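Local coordinates for protein N-terminal acetyltransferase B complex subunit MDM20 (Candida albicans, PDB 5K04) that probably serves as the non-catalytic subunit of the NatB N-terminal acetyltransferase complex, a large helical chain bound to the NAT3 subunit, at residues A[180-185]-A[189-194]; A[212-217]-A[488-493]; A[199-204]-A[224-229]. One frame throughout, in Å; residues are numbered along the deposited sequence.

The three contacts gather round helices 185-192, 197-204 and 213-225, with helix 489-503 joining from far along the sequence. Interactions 1 and 2 have centres about 11 Å apart, 1 and 3 about 16 Å, and 2 and 3 about 18 Å. Interaction 1 forms the start of helix 185-192 and closes before the others open; the segments of 2 and 3 alternate along the chain. Interaction 3 ties helix 197-204 to the end of helix 213-225, whose start interaction 2 joins to helix 489-503. Thr185 OG1 meets Asp212 OD2 at 2.6 Å, linking interactions 1 and 2. Local helix packing thus continues into a long-range junction, and the NAT3 chain touches both segments of interaction 2.

Interaction 1: A[180-185]-A[189-194]; sequences QPFENT and YVYTLF
The turn that leads into helix 185-192 folds the preceding loop back along the helix, and a backbone bond in its first turn and one aromatic pair make the contact. Thr185 O accepts from Tyr189 N at 3.0 Å, an i to i+4 bond. Further back in the loop, Phe182 reaches the helix with its ring: CE2 lies 3.6 Å from Tyr191 CD2, and CZ is packed against the same atom. The rings meet obliquely, planes 46° apart. Tyr191 has CG anti to the backbone N (chi1 -170°), which carries its ring out toward the loop. Gln180 CG sits over one face of the Phe182 ring, near the rim, while Met176 of helix 162-177 touches both aromatic side chains. At the polar end, one water donates to Gln180 OE1 at 3.0 Å and to Tyr191 OH at 2.8 Å, and that hydroxyl also bonds to Glu177. Asn184, the N-cap residue, accepts from Glu187 N through OD1. Apolar ring packing and a water-bridged polar edge to the contact therefore fasten the loop to the helix it precedes.

Interaction 2: A[212-217]-A[488-493]; sequences DLELKL and VFNKLE
Asn490 and Asp212 approach from opposite directions, carboxylate and amide planes 37° apart, with Asn490 ND2 giving a weak hydrogen bond of 3.4 Å to Asp212 OD2. The other end of the same amide, OD1, rests on the aliphatic part of Glu214, 3.4 Å from CG; the two side chains lie alongside, running opposite ways, with carboxylate and amide planes 42° apart. CG anti to the backbone N sends the Glu214 chain toward Asn490, and the bend at chi2 (79°) turns OE1 to a water. Two waters add to the single weak direct bond. One lies 2.7 Å from Asp212 OD2 and 2.9 Å from Asn490 OD1, placed to bridge the two side chains. The second donates to Glu214 OE1 at 2.7 Å and to Asn490 O, and accepts from Lys491 NZ at 2.8 Å, joining the charged ends. Asp212 is itself held as the N-cap of helix 213-225: OD1 takes Leu215 N at 3.1 Å, while OD2 is hydrogen-bonded to Thr185 OG1. Outward from this layer, helix 185-192 lies against the junction, with Tyr189 on both Glu214 and Asn490, and Gln186 accepts from Asn490 N. Lys491 NZ bonds to the backbone O of Phe7 of NAT3, and Gln8 NE2 of NAT3 to Asn490 O, so helices 213-225 and 489-503 meet beside the subunit interface.

Interaction 3: A[199-204]-A[224-229]; sequences EIEQVL and KENASF
Asn226 and Ser228, in the tight turn between helices 213-225 and 229-242, both bond to one carboxylate oxygen of Glu201 on helix 197-204. Asn226 comes first along the chain. Its ND2 gives a nearly straight hydrogen bond to Glu201 OE1, 2.9 Å long with an N-H...O angle of 175°. The acceptor lies in the Asn226 amide plane and offers its anti lone pair, the one turned away from the other carboxylate oxygen. Carboxylate and amide are nearly coplanar, 13° apart, and the two side chains run past each other in opposite directions, bringing ND2 to 3.4 Å from Glu201 CB. The same ND2 also donates to Ser197 O at the start of helix 197-204. Ala227 follows with a positive phi of 60°, reversing the chain in a Schellman motif that ends helix 213-225. Next is Ser228, the centre of an inverse gamma turn and the N-cap residue of the following helix, although its side chain makes no capping bond. Instead OG donates to Glu201 OE1 at 2.6 Å, this time on the syn lone pair, and CB lies 3.3 Å from Glu201 OE2. Glu201 can reach both because its chain has CG anti to the backbone N and is extended beyond CG; Tyr219 and Met223 of helix 213-225 touch it too. Donors on both lone pairs of OE1 should restrict the carboxylate's rotation, and would be expected to stabilise its negative charge at this partly exposed surface.

Interaction 1: A[180-185]-A[189-194]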
loop_
_atom_site.group_PDB
_atom_site.type_symbol
_atom_site.label_atom_id
_atom_site.label_comp_id
_atom_site.label_asym_id
_atom_site.label_seq_id
_atom_site.Cartn_x
_atom_site.Cartn_y
_atom_site.Cartn_z
ATOM N N GLN A 180 -7.035 22.631 29.662
ATOM C CA GLN A 180 -7.961 23.674 29.273
ATOM C C GLN A 180 -7.480 25.022 29.806
ATOM O O GLN A 180 -6.896 25.093 30.888
ATOM C CB GLN A 180 -9.365 23.369 29.795
ATOM C CG GLN A 180 -10.083 22.276 29.017
ATOM C CD GLN A 180 -11.303 21.783 29.736
ATOM O OE1 GLN A 180 -12.407 21.791 29.191
ATOM N NE2 GLN A 180 -11.117 21.364 30.986
ATOM N N PRO A 181 -7.733 26.118 29.064
ATOM C CA PRO A 181 -8.484 26.141 27.794
ATOM C C PRO A 181 -7.653 25.635 26.624
ATOM O O PRO A 181 -6.433 25.815 26.616
ATOM C CB PRO A 181 -8.824 27.628 27.620
ATOM C CG PRO A 181 -7.662 28.342 28.295
ATOM C CD PRO A 181 -7.276 27.465 29.469
ATOM N N PHE A 182 -8.313 25.003 25.657
ATOM C CA PHE A 182 -7.625 24.422 24.516
ATOM C C PHE A 182 -7.178 25.512 23.545
ATOM O O PHE A 182 -7.878 26.503 23.325
ATOM C CB PHE A 182 -8.531 23.402 23.804
ATOM C CG PHE A 182 -8.917 22.231 24.664
ATOM C CD1 PHE A 182 -7.952 21.465 25.289
ATOM C CD2 PHE A 182 -10.245 21.910 24.876
ATOM C CE1 PHE A 182 -8.304 20.397 26.097
ATOM C CE2 PHE A 182 -10.595 20.839 25.674
ATOM C CZ PHE A 182 -9.621 20.084 26.287
ATOM N N GLU A 183 -6.009 25.307 22.949
ATOM C CA GLU A 183 -5.400 26.321 22.107
ATOM C C GLU A 183 -5.554 26.044 20.617
ATOM O O GLU A 183 -5.348 26.957 19.814
ATOM C CB GLU A 183 -3.910 26.460 22.450
ATOM C CG GLU A 183 -3.664 27.044 23.852
ATOM C CD GLU A 183 -2.247 26.808 24.355
ATOM O OE1 GLU A 183 -2.014 26.941 25.583
ATOM O OE2 GLU A 183 -1.375 26.485 23.516
ATOM N N ASN A 184 -5.910 24.819 20.226
ATOM C CA ASN A 184 -6.039 24.499 18.815
ATOM C C ASN A 184 -6.919 23.267 18.655
ATOM O O ASN A 184 -7.303 22.611 19.626
ATOM C CB ASN A 184 -4.675 24.283 18.161
ATOM C CG ASN A 184 -3.934 23.122 18.763
ATOM O OD1 ASN A 184 -4.362 21.965 18.653
ATOM N ND2 ASN A 184 -2.789 23.416 19.389
ATOM N N THR A 185 -7.213 22.953 17.392
ATOM C CA THR A 185 -8.150 21.890 17.055
ATOM C C THR A 185 -7.549 20.498 17.233
ATOM O O THR A 185 -8.300 19.522 17.344
ATOM C CB THR A 185 -8.652 22.099 15.617
ATOM O OG1 THR A 185 -9.474 20.996 15.246
ATOM C CG2 THR A 185 -7.508 22.152 14.648
ATOM N N TYR A 189 -9.319 17.663 19.397
ATOM C CA TYR A 189 -9.451 16.322 18.832
ATOM C C TYR A 189 -9.067 15.251 19.858
ATOM O O TYR A 189 -9.831 14.307 20.098
ATOM C CB TYR A 189 -8.602 16.210 17.560
ATOM C CG TYR A 189 -8.456 14.790 17.023
ATOM C CD1 TYR A 189 -9.459 14.204 16.240
ATOM C CD2 TYR A 189 -7.306 14.036 17.296
ATOM C CE1 TYR A 189 -9.333 12.888 15.760
ATOM C CE2 TYR A 189 -7.157 12.733 16.801
ATOM C CZ TYR A 189 -8.178 12.166 16.046
ATOM O OH TYR A 189 -8.039 10.896 15.574
ATOM N N VAL A 190 -7.898 15.403 20.500
ATOM C CA VAL A 190 -7.424 14.390 21.444
ATOM C C VAL A 190 -8.448 14.181 22.544
ATOM O O VAL A 190 -8.773 13.045 22.910
ATOM C CB VAL A 190 -6.058 14.784 22.042
ATOM C CG1 VAL A 190 -5.640 13.771 23.119
ATOM C CG2 VAL A 190 -5.005 14.833 20.966
ATOM N N TYR A 191 -8.962 15.287 23.090
ATOM C CA TYR A 191 -9.969 15.232 24.142
ATOM C C TYR A 191 -11.170 14.392 23.703
ATOM O O TYR A 191 -11.642 13.531 24.455
ATOM C CB TYR A 191 -10.377 16.669 24.519
ATOM C CG TYR A 191 -11.235 16.790 25.750
ATOM C CD1 TYR A 191 -10.999 16.000 26.858
ATOM C CD2 TYR A 191 -12.278 17.704 25.812
ATOM C CE1 TYR A 191 -11.793 16.093 27.984
ATOM C CE2 TYR A 191 -13.072 17.812 26.950
ATOM C CZ TYR A 191 -12.828 17.009 28.030
ATOM O OH TYR A 191 -13.619 17.122 29.164
ATOM N N THR A 192 -11.657 14.608 22.464
ATOM C CA THR A 192 -12.835 13.882 21.982
ATOM C C THR A 192 -12.607 12.380 21.922
ATOM O O THR A 192 -13.581 11.621 21.914
ATOM C CB THR A 192 -13.253 14.349 20.592
ATOM O OG1 THR A 192 -12.221 14.021 19.659
ATOM C CG2 THR A 192 -13.527 15.850 20.573
ATOM N N LEU A 193 -11.348 11.931 21.885
ATOM C CA LEU A 193 -11.091 10.493 21.847
ATOM C C LEU A 193 -11.556 9.785 23.114
ATOM O O LEU A 193 -11.689 8.562 23.104
ATOM C CB LEU A 193 -9.602 10.221 21.625
ATOM C CG LEU A 193 -9.001 10.838 20.357
ATOM C CD1 LEU A 193 -7.483 10.709 20.404
ATOM C CD2 LEU A 193 -9.585 10.177 19.086
ATOM N N PHE A 194 -11.820 10.514 24.199
ATOM C CA PHE A 194 -12.217 9.894 25.461
ATOM C C PHE A 194 -13.642 10.239 25.866
ATOM O O PHE A 194 -14.042 9.940 26.998
ATOM C CB PHE A 194 -11.238 10.292 26.567
ATOM C CG PHE A 194 -9.804 10.101 26.175
ATOM C CD1 PHE A 194 -9.265 8.823 26.090
ATOM C CD2 PHE A 194 -9.011 11.188 25.838
ATOM C CE1 PHE A 194 -7.945 8.633 25.699
ATOM C CE2 PHE A 194 -7.696 11.002 25.432
ATOM C CZ PHE A 194 -7.157 9.722 25.375
HETATM O O HOH W 1 -14.580 19.721 29.554
#

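Interaction 2: A[212-217]-A[488-493]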
loop_
_atom_site.group_PDB
_atom_site.type_symbol
_atom_site.label_atom_id
_atom_site.label_comp_id
_atom_site.label_asym_id
_atom_site.label_seq_id
_atom_site.Cartn_x
_atom_site.Cartn_y
_atom_site.Cartn_z
ATOM N N ASP A 212 -12.049 22.742 12.492
ATOM C CA ASP A 212 -11.555 22.224 11.232
ATOM C C ASP A 212 -12.523 21.159 10.720
ATOM O O ASP A 212 -13.480 20.780 11.402
ATOM C CB ASP A 212 -10.134 21.675 11.411
ATOM C CG ASP A 212 -10.040 20.652 12.533
ATOM O OD1 ASP A 212 -11.093 20.264 13.081
ATOM O OD2 ASP A 212 -8.920 20.223 12.876
ATOM N N LEU A 213 -12.269 20.683 9.491
ATOM C CA LEU A 213 -13.160 19.702 8.872
ATOM C C LEU A 213 -13.297 18.462 9.750
ATOM O O LEU A 213 -14.397 17.943 9.933
ATOM C CB LEU A 213 -12.646 19.319 7.475
ATOM C CG LEU A 213 -13.610 18.416 6.688
ATOM C CD1 LEU A 213 -15.021 19.038 6.621
ATOM C CD2 LEU A 213 -13.101 18.122 5.291
ATOM N N GLU A 214 -12.186 17.997 10.326
ATOM C CA GLU A 214 -12.206 16.809 11.179
ATOM C C GLU A 214 -13.241 16.941 12.296
ATOM O O GLU A 214 -14.022 16.019 12.550
ATOM C CB GLU A 214 -10.800 16.586 11.753
ATOM C CG GLU A 214 -10.635 15.378 12.640
ATOM C CD GLU A 214 -10.493 14.053 11.874
ATOM O OE1 GLU A 214 -9.873 14.024 10.789
ATOM O OE2 GLU A 214 -11.013 13.035 12.381
ATOM N N LEU A 215 -13.263 18.098 12.968
ATOM C CA LEU A 215 -14.139 18.284 14.122
ATOM C C LEU A 215 -15.564 18.620 13.706
ATOM O O LEU A 215 -16.509 18.262 14.421
ATOM C CB LEU A 215 -13.577 19.370 15.054
ATOM C CG LEU A 215 -12.282 18.984 15.800
ATOM C CD1 LEU A 215 -11.815 20.103 16.705
ATOM C CD2 LEU A 215 -12.424 17.670 16.595
ATOM N N LYS A 216 -15.734 19.298 12.562
ATOM C CA LYS A 216 -17.075 19.533 12.031
ATOM C C LYS A 216 -17.767 18.216 11.738
ATOM O O LYS A 216 -18.931 18.016 12.102
ATOM C CB LYS A 216 -17.016 20.389 10.764
ATOM C CG LYS A 216 -16.553 21.831 10.972
ATOM C CD LYS A 216 -16.713 22.638 9.676
ATOM C CE LYS A 216 -16.006 24.005 9.776
ATOM N NZ LYS A 216 -16.128 24.785 8.507
ATOM N N LEU A 217 -17.053 17.293 11.087
ATOM C CA LEU A 217 -17.637 15.987 10.798
ATOM C C LEU A 217 -17.970 15.254 12.084
ATOM O O LEU A 217 -19.036 14.643 12.205
ATOM C CB LEU A 217 -16.681 15.164 9.939
ATOM C CG LEU A 217 -16.440 15.731 8.532
ATOM C CD1 LEU A 217 -15.367 14.933 7.750
ATOM C CD2 LEU A 217 -17.725 15.824 7.740
ATOM N N VAL A 488 0.362 16.894 15.783
ATOM C CA VAL A 488 -0.550 16.589 14.688
ATOM C C VAL A 488 -1.250 15.270 14.965
ATOM O O VAL A 488 -1.158 14.314 14.184
ATOM C CB VAL A 488 0.196 16.570 13.345
ATOM C CG1 VAL A 488 -0.762 16.897 12.218
ATOM C CG2 VAL A 488 1.342 17.575 13.376
ATOM N N PHE A 489 -1.988 15.237 16.076
ATOM C CA PHE A 489 -2.645 14.011 16.522
ATOM C C PHE A 489 -3.750 13.568 15.560
ATOM O O PHE A 489 -4.040 12.367 15.467
ATOM C CB PHE A 489 -3.163 14.239 17.942
ATOM C CG PHE A 489 -2.092 14.729 18.889
ATOM C CD1 PHE A 489 -1.141 13.857 19.377
ATOM C CD2 PHE A 489 -2.015 16.058 19.250
ATOM C CE1 PHE A 489 -0.146 14.298 20.210
ATOM C CE2 PHE A 489 -1.037 16.504 20.083
ATOM C CZ PHE A 489 -0.094 15.624 20.565
ATOM N N ASN A 490 -4.362 14.525 14.837
ATOM C CA ASN A 490 -5.247 14.330 13.678
ATOM C C ASN A 490 -4.789 13.259 12.693
ATOM O O ASN A 490 -5.614 12.649 12.006
ATOM C CB ASN A 490 -5.376 15.644 12.877
ATOM C CG ASN A 490 -6.592 16.402 13.250
ATOM O OD1 ASN A 490 -7.514 15.838 13.832
ATOM N ND2 ASN A 490 -6.630 17.679 12.922
ATOM N N LYS A 491 -3.470 13.085 12.569
ATOM C CA LYS A 491 -2.868 12.292 11.513
ATOM C C LYS A 491 -1.940 11.218 12.034
ATOM O O LYS A 491 -1.502 10.369 11.246
ATOM C CB LYS A 491 -2.066 13.197 10.565
ATOM C CG LYS A 491 -2.800 14.443 10.081
ATOM C CD LYS A 491 -4.013 14.083 9.199
ATOM C CE LYS A 491 -4.579 15.335 8.486
ATOM N NZ LYS A 491 -5.905 15.065 7.851
ATOM N N LEU A 492 -1.613 11.251 13.332
ATOM C CA LEU A 492 -0.553 10.413 13.881
ATOM C C LEU A 492 -0.886 8.935 13.760
ATOM O O LEU A 492 -0.052 8.133 13.316
ATOM C CB LEU A 492 -0.316 10.779 15.345
ATOM C CG LEU A 492 0.937 11.612 15.569
ATOM C CD1 LEU A 492 1.154 11.884 17.053
ATOM C CD2 LEU A 492 2.161 10.913 14.923
ATOM N N GLU A 493 -2.101 8.558 14.177
ATOM C CA GLU A 493 -2.516 7.157 14.110
ATOM C C GLU A 493 -2.335 6.591 12.708
ATOM O O GLU A 493 -1.949 5.430 12.547
ATOM C CB GLU A 493 -3.971 7.026 14.562
ATOM C CG GLU A 493 -4.413 5.605 14.775
ATOM C CD GLU A 493 -5.632 5.473 15.700
ATOM O OE1 GLU A 493 -6.297 6.492 16.016
ATOM O OE2 GLU A 493 -5.917 4.330 16.117
HETATM O O HOH W 2 -8.868 18.243 14.673
HETATM O O HOH W 3 -7.329 14.799 10.290
#

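Interaction 3: A[199-204]-A[224-229]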
loop_
_atom_site.group_PDB
_atom_site.type_symbol
_atom_site.label_atom_id
_atom_site.label_comp_id
_atom_site.label_asym_id
_atom_site.label_seq_id
_atom_site.Cartn_x
_atom_site.Cartn_y
_atom_site.Cartn_z
ATOM N N GLU A 199 -21.153 13.974 25.259
ATOM C CA GLU A 199 -20.156 14.928 25.722
ATOM C C GLU A 199 -19.519 15.667 24.550
ATOM O O GLU A 199 -19.278 16.875 24.629
ATOM C CB GLU A 199 -19.102 14.200 26.560
ATOM C CG GLU A 199 -19.615 13.621 27.873
ATOM C CD GLU A 199 -18.611 12.662 28.522
ATOM O OE1 GLU A 199 -18.025 11.824 27.800
ATOM O OE2 GLU A 199 -18.410 12.756 29.754
ATOM N N ILE A 200 -19.264 14.955 23.448
ATOM C CA ILE A 200 -18.681 15.572 22.256
ATOM C C ILE A 200 -19.538 16.749 21.780
ATOM O O ILE A 200 -19.025 17.838 21.497
ATOM C CB ILE A 200 -18.499 14.516 21.147
ATOM C CG1 ILE A 200 -17.360 13.546 21.496
ATOM C CG2 ILE A 200 -18.256 15.176 19.805
ATOM C CD1 ILE A 200 -17.153 12.452 20.463
ATOM N N GLU A 201 -20.856 16.546 21.667
ATOM C CA GLU A 201 -21.728 17.639 21.229
ATOM C C GLU A 201 -21.655 18.814 22.191
ATOM O O GLU A 201 -21.544 19.974 21.775
ATOM C CB GLU A 201 -23.184 17.179 21.103
ATOM C CG GLU A 201 -24.085 18.334 20.641
ATOM C CD GLU A 201 -25.557 17.959 20.464
ATOM O OE1 GLU A 201 -25.936 16.805 20.789
ATOM O OE2 GLU A 201 -26.334 18.836 20.007
ATOM N N GLN A 202 -21.745 18.519 23.491
ATOM C CA GLN A 202 -21.677 19.555 24.510
ATOM C C GLN A 202 -20.348 20.308 24.439
ATOM O O GLN A 202 -20.321 21.539 24.516
ATOM C CB GLN A 202 -21.900 18.912 25.888
ATOM C CG GLN A 202 -21.924 19.870 27.038
ATOM C CD GLN A 202 -22.935 20.992 26.833
ATOM O OE1 GLN A 202 -24.054 20.763 26.374
ATOM N NE2 GLN A 202 -22.533 22.213 27.172
ATOM N N VAL A 203 -19.240 19.589 24.251
ATOM C CA VAL A 203 -17.929 20.233 24.180
ATOM C C VAL A 203 -17.803 21.061 22.907
ATOM O O VAL A 203 -17.502 22.259 22.954
ATOM C CB VAL A 203 -16.811 19.182 24.271
ATOM C CG1 VAL A 203 -15.439 19.831 24.023
ATOM C CG2 VAL A 203 -16.849 18.515 25.623
ATOM N N LEU A 204 -18.042 20.435 21.749
ATOM C CA LEU A 204 -17.836 21.116 20.475
ATOM C C LEU A 204 -18.797 22.287 20.266
ATOM O O LEU A 204 -18.488 23.188 19.484
ATOM C CB LEU A 204 -17.957 20.112 19.334
ATOM C CG LEU A 204 -16.841 19.068 19.298
ATOM C CD1 LEU A 204 -16.892 18.257 18.008
ATOM C CD2 LEU A 204 -15.467 19.758 19.458
ATOM N N LYS A 224 -26.114 13.614 15.315
ATOM C CA LYS A 224 -26.966 12.584 14.745
ATOM C C LYS A 224 -27.157 11.441 15.731
ATOM O O LYS A 224 -28.285 10.994 15.963
ATOM C CB LYS A 224 -26.365 12.084 13.432
ATOM C CG LYS A 224 -27.249 11.126 12.658
ATOM C CD LYS A 224 -26.406 10.391 11.633
ATOM C CE LYS A 224 -27.220 9.393 10.830
ATOM N NZ LYS A 224 -26.295 8.664 9.913
ATOM N N GLU A 225 -26.060 10.976 16.341
ATOM C CA GLU A 225 -26.136 9.888 17.312
ATOM C C GLU A 225 -26.941 10.284 18.549
ATOM O O GLU A 225 -27.635 9.448 19.134
ATOM C CB GLU A 225 -24.725 9.440 17.713
ATOM C CG GLU A 225 -24.240 8.196 16.952
ATOM C CD GLU A 225 -22.717 8.060 16.919
ATOM O OE1 GLU A 225 -22.075 8.234 17.980
ATOM O OE2 GLU A 225 -22.170 7.786 15.825
ATOM N N ASN A 226 -26.857 11.549 18.966
ATOM C CA ASN A 226 -27.643 12.019 20.102
ATOM C C ASN A 226 -29.087 12.356 19.731
ATOM O O ASN A 226 -29.869 12.716 20.619
ATOM C CB ASN A 226 -26.990 13.253 20.730
ATOM C CG ASN A 226 -25.529 13.033 21.103
ATOM O OD1 ASN A 226 -25.087 11.894 21.329
ATOM N ND2 ASN A 226 -24.764 14.141 21.170
ATOM N N ALA A 227 -29.457 12.241 18.453
ATOM C CA ALA A 227 -30.779 12.645 17.961
ATOM C C ALA A 227 -31.019 14.132 18.198
ATOM O O ALA A 227 -32.141 14.556 18.495
ATOM C CB ALA A 227 -31.905 11.805 18.581
ATOM N N SER A 228 -29.948 14.923 18.092
ATOM C CA SER A 228 -30.015 16.382 18.230
ATOM C C SER A 228 -30.336 17.001 16.866
ATOM O O SER A 228 -29.528 17.691 16.236
ATOM C CB SER A 228 -28.707 16.915 18.803
ATOM O OG SER A 228 -28.375 16.236 19.995
ATOM N N PHE A 229 -31.555 16.722 16.404
ATOM C CA PHE A 229 -31.882 16.988 15.013
ATOM C C PHE A 229 -32.185 18.452 14.764
ATOM O O PHE A 229 -31.980 18.940 13.647
ATOM C CB PHE A 229 -33.044 16.103 14.576
ATOM C CG PHE A 229 -32.704 14.642 14.541
ATOM C CD1 PHE A 229 -31.654 14.184 13.762
ATOM C CD2 PHE A 229 -33.435 13.724 15.279
ATOM C CE1 PHE A 229 -31.339 12.836 13.722
ATOM C CE2 PHE A 229 -33.124 12.381 15.243
ATOM C CZ PHE A 229 -32.070 11.939 14.468
#